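Long-range contacts in sporulation-control protein spo0M (Bacillus subtilis, PDB 5CL2), which controls expression of spo0A and is required for Bacillus subtilis to pass the morphological stage 0 of sporulation: residues Lys11-Leu16 against Lys120-Arg125; Thr30-Gly35 against Glu84-Phe89; Lys37-Ile42 against Thr78-Glu83; Ile45-Ser50 against Val108-Asp113. One frame throughout, in Å; residues are numbered along the deposited sequence.

Contact 1 of 4, residues Lys11-Leu16 against Lys120-Arg125. With NA (sodium ion), chain C.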
loop_
_atom_site.group_PDB
_atom_site.type_symbol
_atom_site.label_atom_id
_atom_site.label_comp_id
_atom_site.label_asym_id
_atom_site.label_seq_id
_atom_site.Cartn_x
_atom_site.Cartn_y
_atom_site.Cartn_z
ATOM N N LYS A 11 35.667 6.770 1.279
ATOM C CA LYS A 11 34.815 7.257 2.356
ATOM C C LYS A 11 33.509 7.904 1.847
ATOM O O LYS A 11 33.495 8.596 0.827
ATOM C CB LYS A 11 35.626 8.260 3.199
ATOM C CG LYS A 11 34.858 9.512 3.610
ATOM C CD LYS A 11 35.771 10.686 4.004
ATOM C CE LYS A 11 34.887 11.887 4.366
ATOM N NZ LYS A 11 34.000 12.326 3.216
ATOM N N VAL A 12 32.408 7.674 2.546
ATOM C CA VAL A 12 31.164 8.311 2.166
ATOM C C VAL A 12 30.553 9.020 3.370
ATOM O O VAL A 12 30.608 8.521 4.475
ATOM C CB VAL A 12 30.165 7.295 1.537
ATOM C CG1 VAL A 12 29.789 6.201 2.519
ATOM C CG2 VAL A 12 28.968 8.025 0.998
ATOM N N ASP A 13 30.036 10.220 3.156
ATOM C CA ASP A 13 29.435 11.012 4.211
ATOM C C ASP A 13 28.187 11.717 3.668
ATOM O O ASP A 13 28.309 12.559 2.797
ATOM C CB ASP A 13 30.467 12.030 4.729
ATOM C CG ASP A 13 30.005 12.779 5.967
ATOM O OD1 ASP A 13 29.086 12.298 6.667
ATOM O OD2 ASP A 13 30.585 13.851 6.251
ATOM N N THR A 14 27.003 11.419 4.203
ATOM C CA THR A 14 25.776 12.059 3.723
ATOM C C THR A 14 25.387 13.163 4.692
ATOM O O THR A 14 25.429 12.973 5.902
ATOM C CB THR A 14 24.609 11.060 3.576
ATOM O OG1 THR A 14 24.906 10.104 2.557
ATOM C CG2 THR A 14 23.322 11.779 3.201
ATOM N N ILE A 15 25.007 14.320 4.169
ATOM C CA ILE A 15 24.637 15.441 5.021
ATOM C C ILE A 15 23.307 16.003 4.537
ATOM O O ILE A 15 23.192 16.463 3.398
ATOM C CB ILE A 15 25.753 16.554 5.017
ATOM C CG1 ILE A 15 27.116 15.955 5.368
ATOM C CG2 ILE A 15 25.408 17.709 5.959
ATOM C CD1 ILE A 15 28.297 16.890 5.091
ATOM N N LEU A 16 22.286 15.888 5.380
ATOM C CA LEU A 16 20.975 16.458 5.117
ATOM C C LEU A 16 20.957 17.922 5.509
ATOM O O LEU A 16 21.725 18.323 6.369
ATOM C CB LEU A 16 19.902 15.693 5.888
ATOM C CG LEU A 16 20.080 14.177 5.834
ATOM C CD1 LEU A 16 19.201 13.527 6.888
ATOM C CD2 LEU A 16 19.805 13.618 4.434
ATOM N N LYS A 120 30.493 0.655 1.062
ATOM C CA LYS A 120 30.546 1.644 2.140
ATOM C C LYS A 120 29.176 2.138 2.497
ATOM O O LYS A 120 28.273 2.158 1.655
ATOM C CB LYS A 120 31.425 2.832 1.759
ATOM C CG LYS A 120 32.906 2.486 1.616
ATOM C CD LYS A 120 33.482 2.131 2.983
ATOM C CE LYS A 120 34.961 1.778 2.902
ATOM N NZ LYS A 120 35.163 0.514 2.148
ATOM N N SER A 121 29.000 2.584 3.728
ATOM C CA SER A 121 27.671 2.993 4.117
ATOM C C SER A 121 27.687 4.224 4.988
ATOM O O SER A 121 28.708 4.576 5.545
ATOM C CB SER A 121 26.968 1.822 4.830
ATOM O OG SER A 121 27.737 1.383 5.938
ATOM N N ASP A 122 26.540 4.880 5.090
ATOM C CA ASP A 122 26.355 5.920 6.095
ATOM C C ASP A 122 24.945 5.821 6.697
ATOM O O ASP A 122 24.053 5.298 6.065
ATOM C CB ASP A 122 26.579 7.301 5.509
ATOM C CG ASP A 122 26.709 8.360 6.577
ATOM O OD1 ASP A 122 26.899 7.985 7.755
ATOM O OD2 ASP A 122 26.655 9.565 6.243
ATOM N N HIS A 123 24.766 6.358 7.902
ATOM C CA HIS A 123 23.498 6.325 8.630
ATOM C C HIS A 123 23.191 7.701 9.228
ATOM O O HIS A 123 23.972 8.225 10.036
ATOM C CB HIS A 123 23.584 5.250 9.730
ATOM C CG HIS A 123 22.401 5.204 10.655
ATOM N ND1 HIS A 123 21.391 4.277 10.531
ATOM C CD2 HIS A 123 22.096 5.955 11.746
ATOM C CE1 HIS A 123 20.505 4.459 11.500
ATOM N NE2 HIS A 123 20.905 5.471 12.242
ATOM N N ASP A 124 22.059 8.281 8.846
ATOM C CA ASP A 124 21.641 9.564 9.399
ATOM C C ASP A 124 20.212 9.429 9.935
ATOM O O ASP A 124 19.252 9.303 9.193
ATOM C CB ASP A 124 21.681 10.659 8.327
ATOM C CG ASP A 124 23.106 10.979 7.853
ATOM O OD1 ASP A 124 23.563 10.290 6.906
ATOM O OD2 ASP A 124 23.765 11.888 8.429
ATOM N N ARG A 125 20.054 9.484 11.233
ATOM C CA ARG A 125 18.732 9.511 11.797
ATOM C C ARG A 125 17.988 10.775 11.409
ATOM O O ARG A 125 18.584 11.843 11.311
ATOM C CB ARG A 125 18.834 9.367 13.288
ATOM C CG ARG A 125 19.627 8.145 13.681
ATOM C CD ARG A 125 20.357 8.564 14.921
ATOM N NE ARG A 125 19.338 9.108 15.821
ATOM C CZ ARG A 125 19.439 9.136 17.145
ATOM N NH1 ARG A 125 20.561 8.734 17.716
ATOM N NH2 ARG A 125 18.458 9.639 17.894
HETATM NA NA NA C . 25.792 11.193 7.704
HETATM O O HOH W 1 26.129 10.109 9.339
#

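Contact 2 of 4, residues Thr30-Gly35 against Glu84-Phe89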
loop_
_atom_site.group_PDB
_atom_site.type_symbol
_atom_site.label_atom_id
_atom_site.label_comp_id
_atom_site.label_asym_id
_atom_site.label_seq_id
_atom_site.Cartn_x
_atom_site.Cartn_y
_atom_site.Cartn_z
ATOM N N THR A 30 23.199 16.222 0.476
ATOM C CA THR A 30 24.303 15.932 -0.404
ATOM C C THR A 30 25.000 14.682 0.071
ATOM O O THR A 30 25.231 14.523 1.256
ATOM C CB THR A 30 25.294 17.116 -0.450
ATOM O OG1 THR A 30 24.629 18.265 -0.988
ATOM C CG2 THR A 30 26.515 16.786 -1.296
ATOM N N VAL A 31 25.307 13.784 -0.853
ATOM C CA VAL A 31 26.218 12.680 -0.565
ATOM C C VAL A 31 27.668 13.097 -0.935
ATOM O O VAL A 31 27.954 13.380 -2.092
ATOM C CB VAL A 31 25.839 11.417 -1.357
ATOM C CG1 VAL A 31 26.762 10.259 -1.001
ATOM C CG2 VAL A 31 24.361 11.034 -1.111
ATOM N N HIS A 32 28.570 13.145 0.040
ATOM C CA HIS A 32 29.993 13.407 -0.223
ATOM C C HIS A 32 30.795 12.119 -0.281
ATOM O O HIS A 32 30.688 11.269 0.603
ATOM C CB HIS A 32 30.575 14.327 0.836
ATOM C CG HIS A 32 29.873 15.645 0.920
ATOM N ND1 HIS A 32 30.214 16.720 0.135
ATOM C CD2 HIS A 32 28.828 16.042 1.681
ATOM C CE1 HIS A 32 29.418 17.738 0.420
ATOM N NE2 HIS A 32 28.566 17.348 1.358
ATOM N N VAL A 33 31.581 11.962 -1.340
ATOM C CA VAL A 33 32.393 10.766 -1.498
ATOM C C VAL A 33 33.874 11.188 -1.636
ATOM O O VAL A 33 34.187 12.180 -2.300
ATOM C CB VAL A 33 31.933 9.947 -2.712
ATOM C CG1 VAL A 33 32.563 8.585 -2.694
ATOM C CG2 VAL A 33 30.425 9.784 -2.688
ATOM N N LYS A 34 34.774 10.475 -0.965
ATOM C CA LYS A 34 36.204 10.761 -1.060
ATOM C C LYS A 34 36.956 9.482 -1.414
ATOM O O LYS A 34 36.779 8.457 -0.764
ATOM C CB LYS A 34 36.743 11.373 0.241
ATOM C CG LYS A 34 38.261 11.766 0.192
ATOM C CD LYS A 34 38.681 12.570 1.449
ATOM C CE LYS A 34 40.043 13.280 1.280
ATOM N NZ LYS A 34 40.222 14.001 -0.013
ATOM N N GLY A 35 37.768 9.517 -2.468
ATOM C CA GLY A 35 38.412 8.288 -2.891
ATOM C C GLY A 35 39.437 7.860 -1.864
ATOM O O GLY A 35 39.933 8.678 -1.087
ATOM N N GLU A 84 37.337 13.909 -4.439
ATOM C CA GLU A 84 36.103 14.287 -3.779
ATOM C C GLU A 84 35.011 14.561 -4.805
ATOM O O GLU A 84 35.235 15.233 -5.812
ATOM C CB GLU A 84 36.309 15.522 -2.904
ATOM C CG GLU A 84 37.321 15.296 -1.773
ATOM C CD GLU A 84 37.500 16.510 -0.886
ATOM O OE1 GLU A 84 36.878 17.553 -1.188
ATOM O OE2 GLU A 84 38.305 16.437 0.067
ATOM N N HIS A 85 33.842 13.978 -4.557
ATOM C CA HIS A 85 32.674 14.111 -5.417
ATOM C C HIS A 85 31.492 14.522 -4.534
ATOM O O HIS A 85 31.412 14.076 -3.387
ATOM C CB HIS A 85 32.381 12.794 -6.124
ATOM C CG HIS A 85 33.427 12.416 -7.132
ATOM N ND1 HIS A 85 33.158 12.366 -8.486
ATOM C CD2 HIS A 85 34.694 12.014 -6.980
ATOM C CE1 HIS A 85 34.249 11.975 -9.123
ATOM N NE2 HIS A 85 35.195 11.746 -8.234
ATOM N N GLN A 86 30.604 15.377 -5.044
ATOM C CA GLN A 86 29.412 15.777 -4.308
ATOM C C GLN A 86 28.185 15.439 -5.131
ATOM O O GLN A 86 28.033 15.920 -6.249
ATOM C CB GLN A 86 29.406 17.274 -3.974
ATOM C CG GLN A 86 30.659 17.767 -3.309
ATOM C CD GLN A 86 31.755 17.999 -4.333
ATOM O OE1 GLN A 86 31.470 18.239 -5.516
ATOM N NE2 GLN A 86 33.008 17.848 -3.913
ATOM N N PHE A 87 27.305 14.611 -4.583
ATOM C CA PHE A 87 26.057 14.337 -5.262
ATOM C C PHE A 87 24.892 14.895 -4.467
ATOM O O PHE A 87 24.477 14.298 -3.500
ATOM C CB PHE A 87 25.905 12.831 -5.479
ATOM C CG PHE A 87 27.058 12.206 -6.218
ATOM C CD1 PHE A 87 27.074 12.189 -7.610
ATOM C CD2 PHE A 87 28.142 11.662 -5.527
ATOM C CE1 PHE A 87 28.153 11.624 -8.312
ATOM C CE2 PHE A 87 29.230 11.084 -6.214
ATOM C CZ PHE A 87 29.236 11.070 -7.614
ATOM N N PRO A 88 24.346 16.041 -4.893
ATOM C CA PRO A 88 23.150 16.586 -4.238
ATOM C C PRO A 88 21.885 15.821 -4.620
ATOM O O PRO A 88 21.784 15.312 -5.739
ATOM C CB PRO A 88 23.089 18.039 -4.740
ATOM C CG PRO A 88 23.919 18.061 -5.997
ATOM C CD PRO A 88 24.986 17.015 -5.801
ATOM N N PHE A 89 20.935 15.731 -3.690
ATOM C CA PHE A 89 19.711 14.972 -3.926
ATOM C C PHE A 89 18.494 15.580 -3.242
ATOM O O PHE A 89 18.609 16.355 -2.273
ATOM C CB PHE A 89 19.882 13.535 -3.437
ATOM C CG PHE A 89 20.050 13.430 -1.934
ATOM C CD1 PHE A 89 18.932 13.370 -1.090
ATOM C CD2 PHE A 89 21.323 13.435 -1.361
ATOM C CE1 PHE A 89 19.087 13.299 0.289
ATOM C CE2 PHE A 89 21.490 13.364 0.014
ATOM C CZ PHE A 89 20.371 13.297 0.843
#

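Contact 3 of 4, residues Lys37-Ile42 against Thr78-Glu83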
loop_
_atom_site.group_PDB
_atom_site.type_symbol
_atom_site.label_atom_id
_atom_site.label_comp_id
_atom_site.label_asym_id
_atom_site.label_seq_id
_atom_site.Cartn_x
_atom_site.Cartn_y
_atom_site.Cartn_z
ATOM N N LYS A 37 43.056 5.425 -1.064
ATOM C CA LYS A 37 44.416 5.398 -1.587
ATOM C C LYS A 37 44.487 4.884 -3.028
ATOM O O LYS A 37 45.313 5.345 -3.820
ATOM C CB LYS A 37 45.311 4.579 -0.663
ATOM C CG LYS A 37 45.615 5.310 0.659
ATOM C CD LYS A 37 47.114 5.518 0.863
ATOM C CE LYS A 37 47.445 6.151 2.217
ATOM N NZ LYS A 37 48.933 6.265 2.460
ATOM N N ILE A 38 43.603 3.947 -3.368
ATOM C CA ILE A 38 43.618 3.335 -4.688
ATOM C C ILE A 38 42.316 3.572 -5.424
ATOM O O ILE A 38 41.259 3.642 -4.805
ATOM C CB ILE A 38 43.839 1.809 -4.576
ATOM C CG1 ILE A 38 42.789 1.190 -3.655
ATOM C CG2 ILE A 38 45.206 1.515 -4.001
ATOM C CD1 ILE A 38 42.869 -0.326 -3.527
ATOM N N ALA A 39 42.387 3.668 -6.749
ATOM C CA ALA A 39 41.239 4.125 -7.517
ATOM C C ALA A 39 40.171 3.040 -7.475
ATOM O O ALA A 39 40.475 1.845 -7.475
ATOM C CB ALA A 39 41.625 4.447 -8.940
ATOM N N GLN A 40 38.914 3.425 -7.340
ATOM C CA GLN A 40 37.892 2.382 -7.339
ATOM C C GLN A 40 36.728 2.678 -8.252
ATOM O O GLN A 40 36.441 3.837 -8.578
ATOM C CB GLN A 40 37.402 2.107 -5.922
ATOM C CG GLN A 40 38.503 1.761 -4.938
ATOM C CD GLN A 40 37.966 1.363 -3.584
ATOM O OE1 GLN A 40 37.494 2.211 -2.833
ATOM N NE2 GLN A 40 38.038 0.072 -3.259
ATOM N N ASP A 41 36.076 1.596 -8.668
ATOM C CA ASP A 41 34.905 1.657 -9.527
ATOM C C ASP A 41 33.669 1.543 -8.668
ATOM O O ASP A 41 33.437 0.511 -8.043
ATOM C CB ASP A 41 34.926 0.540 -10.563
ATOM C CG ASP A 41 35.977 0.754 -11.637
ATOM O OD1 ASP A 41 36.254 1.924 -12.015
ATOM O OD2 ASP A 41 36.533 -0.265 -12.094
ATOM N N ILE A 42 32.893 2.617 -8.634
ATOM C CA ILE A 42 31.663 2.672 -7.881
ATOM C C ILE A 42 30.444 2.353 -8.766
ATOM O O ILE A 42 30.212 3.019 -9.770
ATOM C CB ILE A 42 31.529 4.042 -7.217
ATOM C CG1 ILE A 42 32.547 4.106 -6.058
ATOM C CG2 ILE A 42 30.058 4.266 -6.748
ATOM C CD1 ILE A 42 33.001 5.490 -5.658
ATOM N N THR A 78 34.139 6.076 -11.796
ATOM C CA THR A 78 35.397 5.715 -11.147
ATOM C C THR A 78 35.912 6.895 -10.343
ATOM O O THR A 78 35.881 8.039 -10.800
ATOM C CB THR A 78 36.438 5.252 -12.160
ATOM O OG1 THR A 78 35.947 4.074 -12.801
ATOM C CG2 THR A 78 37.730 4.879 -11.470
ATOM N N ILE A 79 36.323 6.616 -9.114
ATOM C CA ILE A 79 36.818 7.663 -8.250
ATOM C C ILE A 79 38.313 7.449 -8.099
ATOM O O ILE A 79 38.764 6.317 -7.811
ATOM C CB ILE A 79 36.078 7.681 -6.877
ATOM C CG1 ILE A 79 36.376 8.974 -6.121
ATOM C CG2 ILE A 79 36.359 6.418 -6.060
ATOM C CD1 ILE A 79 35.495 9.200 -4.962
ATOM N N GLN A 80 39.082 8.529 -8.285
ATOM C CA GLN A 80 40.539 8.427 -8.208
ATOM C C GLN A 80 40.965 8.659 -6.775
ATOM O O GLN A 80 40.163 9.153 -5.966
ATOM C CB GLN A 80 41.238 9.463 -9.126
ATOM C CG GLN A 80 40.861 9.396 -10.587
ATOM C CD GLN A 80 41.194 8.052 -11.187
ATOM O OE1 GLN A 80 42.291 7.520 -10.986
ATOM N NE2 GLN A 80 40.225 7.460 -11.881
ATOM N N PRO A 81 42.219 8.279 -6.445
ATOM C CA PRO A 81 42.655 8.344 -5.049
ATOM C C PRO A 81 42.517 9.730 -4.439
ATOM O O PRO A 81 42.975 10.709 -5.030
ATOM C CB PRO A 81 44.111 7.893 -5.098
ATOM C CG PRO A 81 44.320 7.298 -6.428
ATOM C CD PRO A 81 43.122 7.453 -7.265
ATOM N N GLY A 82 41.880 9.785 -3.270
ATOM C CA GLY A 82 41.696 11.005 -2.499
ATOM C C GLY A 82 40.709 11.982 -3.111
ATOM O O GLY A 82 40.446 13.042 -2.541
ATOM N N GLU A 83 40.138 11.618 -4.257
ATOM C CA GLU A 83 39.246 12.503 -5.009
ATOM C C GLU A 83 37.862 12.686 -4.359
ATOM O O GLU A 83 37.270 11.737 -3.852
ATOM C CB GLU A 83 39.082 11.979 -6.428
ATOM C CG GLU A 83 38.534 12.983 -7.419
ATOM C CD GLU A 83 38.502 12.398 -8.818
ATOM O OE1 GLU A 83 37.715 11.453 -9.039
ATOM O OE2 GLU A 83 39.302 12.845 -9.681
#

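Contact 4 of 4, residues Ile45-Ser50 against Val108-Asp113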
loop_
_atom_site.group_PDB
_atom_site.type_symbol
_atom_site.label_atom_id
_atom_site.label_comp_id
_atom_site.label_asym_id
_atom_site.label_seq_id
_atom_site.Cartn_x
_atom_site.Cartn_y
_atom_site.Cartn_z
ATOM N N ILE A 45 25.231 4.872 -6.032
ATOM C CA ILE A 45 24.930 5.329 -4.686
ATOM C C ILE A 45 23.401 5.412 -4.518
ATOM O O ILE A 45 22.725 6.187 -5.230
ATOM C CB ILE A 45 25.554 6.705 -4.384
ATOM C CG1 ILE A 45 27.072 6.690 -4.626
ATOM C CG2 ILE A 45 25.218 7.160 -2.951
ATOM C CD1 ILE A 45 27.692 8.053 -4.455
ATOM N N ASP A 46 22.889 4.611 -3.578
ATOM C CA ASP A 46 21.465 4.558 -3.214
ATOM C C ASP A 46 21.273 5.169 -1.838
ATOM O O ASP A 46 22.177 5.119 -0.986
ATOM C CB ASP A 46 20.919 3.112 -3.192
ATOM C CG ASP A 46 20.639 2.550 -4.596
ATOM O OD1 ASP A 46 20.674 3.315 -5.586
ATOM O OD2 ASP A 46 20.452 1.316 -4.716
ATOM N N LEU A 47 20.101 5.767 -1.649
ATOM C CA LEU A 47 19.620 6.224 -0.351
ATOM C C LEU A 47 18.407 5.380 0.024
ATOM O O LEU A 47 17.593 5.044 -0.844
ATOM C CB LEU A 47 19.188 7.688 -0.398
ATOM C CG LEU A 47 20.272 8.752 -0.244
ATOM C CD1 LEU A 47 19.681 10.017 0.344
ATOM C CD2 LEU A 47 21.492 8.246 0.517
ATOM N N GLN A 48 18.278 5.057 1.307
ATOM C CA GLN A 48 17.115 4.318 1.799
ATOM C C GLN A 48 16.569 4.967 3.041
ATOM O O GLN A 48 17.316 5.256 3.976
ATOM C CB GLN A 48 17.442 2.868 2.140
ATOM C CG GLN A 48 18.381 2.185 1.198
ATOM C CD GLN A 48 17.893 0.791 0.858
ATOM O OE1 GLN A 48 17.382 0.067 1.725
ATOM N NE2 GLN A 48 18.030 0.409 -0.418
ATOM N N LEU A 49 15.248 5.125 3.068
ATOM C CA LEU A 49 14.543 5.578 4.261
ATOM C C LEU A 49 13.995 4.316 4.922
ATOM O O LEU A 49 13.350 3.502 4.278
ATOM C CB LEU A 49 13.433 6.570 3.902
ATOM C CG LEU A 49 12.770 7.369 5.029
ATOM C CD1 LEU A 49 13.672 8.504 5.542
ATOM C CD2 LEU A 49 11.421 7.905 4.583
ATOM N N SER A 50 14.309 4.115 6.194
ATOM C CA SER A 50 13.887 2.887 6.838
ATOM C C SER A 50 13.490 3.065 8.287
ATOM O O SER A 50 13.789 4.072 8.936
ATOM C CB SER A 50 14.973 1.832 6.772
ATOM O OG SER A 50 16.084 2.273 7.512
ATOM N N VAL A 108 17.842 7.594 7.455
ATOM C CA VAL A 108 18.314 7.672 6.069
ATOM C C VAL A 108 19.645 6.924 5.949
ATOM O O VAL A 108 20.615 7.235 6.627
ATOM C CB VAL A 108 18.483 9.126 5.602
ATOM C CG1 VAL A 108 19.141 9.173 4.246
ATOM C CG2 VAL A 108 17.116 9.843 5.599
ATOM N N VAL A 109 19.656 5.881 5.138
ATOM C CA VAL A 109 20.818 5.030 4.981
ATOM C C VAL A 109 21.404 5.204 3.597
ATOM O O VAL A 109 20.699 5.094 2.603
ATOM C CB VAL A 109 20.453 3.556 5.199
ATOM C CG1 VAL A 109 21.623 2.648 4.889
ATOM C CG2 VAL A 109 19.928 3.336 6.620
ATOM N N THR A 110 22.698 5.500 3.547
ATOM C CA THR A 110 23.424 5.631 2.304
ATOM C C THR A 110 24.135 4.322 2.034
ATOM O O THR A 110 24.831 3.794 2.897
ATOM C CB THR A 110 24.432 6.788 2.359
ATOM O OG1 THR A 110 23.736 8.009 2.645
ATOM C CG2 THR A 110 25.183 6.930 1.021
ATOM N N ASP A 111 23.908 3.788 0.843
ATOM C CA ASP A 111 24.569 2.588 0.352
ATOM C C ASP A 111 25.446 2.947 -0.859
ATOM O O ASP A 111 24.937 3.253 -1.934
ATOM C CB ASP A 111 23.492 1.536 -0.000
ATOM C CG ASP A 111 24.051 0.293 -0.674
ATOM O OD1 ASP A 111 25.226 -0.088 -0.422
ATOM O OD2 ASP A 111 23.280 -0.337 -1.433
ATOM N N LEU A 112 26.763 2.918 -0.687
ATOM C CA LEU A 112 27.675 3.141 -1.817
ATOM C C LEU A 112 28.287 1.799 -2.204
ATOM O O LEU A 112 29.070 1.228 -1.455
ATOM C CB LEU A 112 28.762 4.175 -1.467
ATOM C CG LEU A 112 29.894 4.435 -2.459
ATOM C CD1 LEU A 112 30.234 5.918 -2.559
ATOM C CD2 LEU A 112 31.105 3.687 -2.042
ATOM N N ASP A 113 27.899 1.289 -3.363
ATOM C CA ASP A 113 28.293 -0.046 -3.768
ATOM C C ASP A 113 29.556 0.061 -4.611
ATOM O O ASP A 113 29.599 0.804 -5.581
ATOM C CB ASP A 113 27.149 -0.739 -4.520
ATOM C CG ASP A 113 27.471 -2.171 -4.914
ATOM O OD1 ASP A 113 28.542 -2.417 -5.506
ATOM O OD2 ASP A 113 26.642 -3.059 -4.634
#

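Contact 1 of 4, residues Lys11-Leu16 against Lys120-Arg125
The carboxylates of Asp122 and Asp124 bring the two strands together around a sodium ion. Asp122 OD2 spends its anti lone pair on Thr14 N, in a nearly straight bond of 2.8 Å, and the same oxygen binds sodium at 2.4 Å. Its other oxygen, OD1, takes His123 N from above the carboxylate plane, 52° out of it, and a hydrogen bond from the water on the metal, so the group is held at both oxygens. With CG anti to the backbone N (chi1 -167°), the Asp122 carboxylate reaches across to strand 11-16. The Asp124 carboxylate is bidentate, OD1 lying 2.5 Å and OD2 2.3 Å from sodium. Thr14 O binds the metal at 2.6 Å; the ion probably offsets the repulsion between this oxygen and the nearby Asp124 carboxylate. The Asp13 carboxylate, turned 55° from that of Asp122, stays outside this shell. Beside the site Val12 CG1 rests on Lys120 CB, 3.8 Å away. Thr14 OG1 bonds Thr110 OG1, though the modelled separation is doubtfully short. Without pairing backbones, the ion bridges strand 11-16, at the edge of one sheet, to strand 120-128 of the facing sheet, in a beta-sandwich consistent with the family's arrestin-like clan.

Contact 2 of 4, residues Thr30-Gly35 against Glu84-Phe89
Thr30 faces Pro88 in an antiparallel pair of strands 26-34 and 84-92, in the three-stranded sheet of the sandwich. Its CG2 lies alongside Gln86 CB at 4.0 Å, both side chains pointing the same way, and also sits over one face of the His32 ring. Val31 exchanges two backbone bonds with Phe87, and its CG2 packs 3.9 Å from Phe89 CE2. The Phe89 ring, swung back by chi1 of 66° between backbone N and carbonyl carbon, presents its edge to Val31 N and Phe87 O. On the same face as Thr30, His32 meets Gln86 through ND1, 3.6 Å from CG, with ring and amide planes 62° apart. Val33 pairs with His85 by two further backbone bonds and sends CG2 to the edge of the Phe87 ring, 3.9 Å from CE2. Ile45 of the opposite sheet packs against Val31, Val33 and Phe87. A salt bridge joins Lys34 NZ to Glu84 OE2 at 3.1 Å, and NZ also bonds Gly82 O. With an alanine here, the Glu84 carboxylate would probably lose its cationic mate and Gly82 O this donor. Lys34 NZ meets Glu84 OE2 on its anti side, 15° out of the carboxylate plane.

Contact 3 of 4, residues Lys37-Ile42 against Thr78-Glu83
Ile79 and Gln40 close the open end of the long beta-hairpin made by strands 40-57 and 60-79, where strand 40-57 begins and strand 60-79 ends, in a sandwich consistent with the arrestin-like clan of the family. They form an antiparallel hydrogen-bonded pair: Gln40 N gives to Ile79 O at 2.9 Å and Ile79 N to Gln40 O at 2.8 Å. The tight side holds the buried Ile42 and Ile79. There Ile42 CD1 presses on Ile79 CG2 at 3.5 Å as the two side chains cross obliquely. This branch of Ile79 stands between backbone N and carbonyl carbon (CG1 anti to N, chi1 -167°), a setting that turns it toward both Ile42 and Gln40 O. Ile114 of strand 106-114 continues the packing against Ile42.

The other face, with Asp41 and Thr78, belongs to the solvent side. These side chains lie next to each other and point the same way, Thr78 OG1 donating to Asp41 OD1; the modelled separation is implausibly short, so the bond's exact length is doubtful. Beyond Gln40 and Ile79, toward Lys37 and Pro81, the backbones no longer pair, and contact passes to exposed residues. Ala39 CB touches Pro81 CD at 3.8 Å. Pro81 and Gly82 form the corner of a type II turn from Gln80 to Glu83, with Gly82 at the positive phi (71°) that suits glycine; Glu83 N closes it on Gln80 O at 3.0 Å. From this corner Pro81 CB comes within 3.1 Å of Lys37 O.

Contact 4 of 4, residues Ile45-Ser50 against Val108-Asp113
Val109, Ile45 and Val108 bury more of their surface here than any other residues of the two strands. Val109 is fixed by its backbone, exchanging bonds of 2.7 Å with Gln48: Val109 N to Gln48 O and Gln48 N to Val109 O. Its CG2 lies against Gln48 O and Ser50 OG. On this same face the Asp46 and Asp111 carboxylates approach without touching, OD2 to OD2 4.6 Å; Arg72 forms a salt bridge with Asp46 and the Tyr44 hydroxyl bonds Asp111, which probably eases the repulsion.

Val108 points to the opposite, buried face and divides its methyls between two leucines. CG1 meets Leu47 CD1 at 4.0 Å and CG2 meets Leu49 CD1 at 3.7 Å; with CG1 anti to the backbone N (chi1 172°), CG1 faces Leu47 and CG2 faces Leu49. Between Val108 and Ile45, Leu47 runs beside Thr110, its CD2 a close 3.1 Å from OG1, whose polar partner is Thr14 OG1.

Ile45 uses both branches. CD1 reaches Leu112 CD1 at 3.8 Å, and CG2 lies next to Thr110 CG2 at 4.0 Å. Val31 and Val33 from the facing sheet pack on it, so an alanine here would probably open a gap between the sheets and deprive the Leu112 methyl of its neighbour. The Ile45, Leu47 and Val108 face packs toward the facing sheet while Asp46, Gln48 and Asp111 lie on the other, as expected for the central strands of a beta-sandwich, here one consistent with the arrestin-like clan.

Overall arrangement
Contact 4 is the core of the set, joining central strands of one sheet through paired backbones and aliphatic packing, while contact 2 pairs strands of the facing sheet and is only partly buried. The two interlock across the interior, Phe89 CE1 lying 3.3 Å from Leu47 CD1. Contacts 1 and 3 are at the surface. Contact 3 shares strand 40-57 with contact 4 but lies at its outer end, where turns and polar side chains take over; it meets contact 2 through Gly35 and Glu83. Contact 1 alone joins strands of different sheets, and does so with a metal and carboxylates in place of paired backbones; Thr14 and Thr110 link it to contact 4.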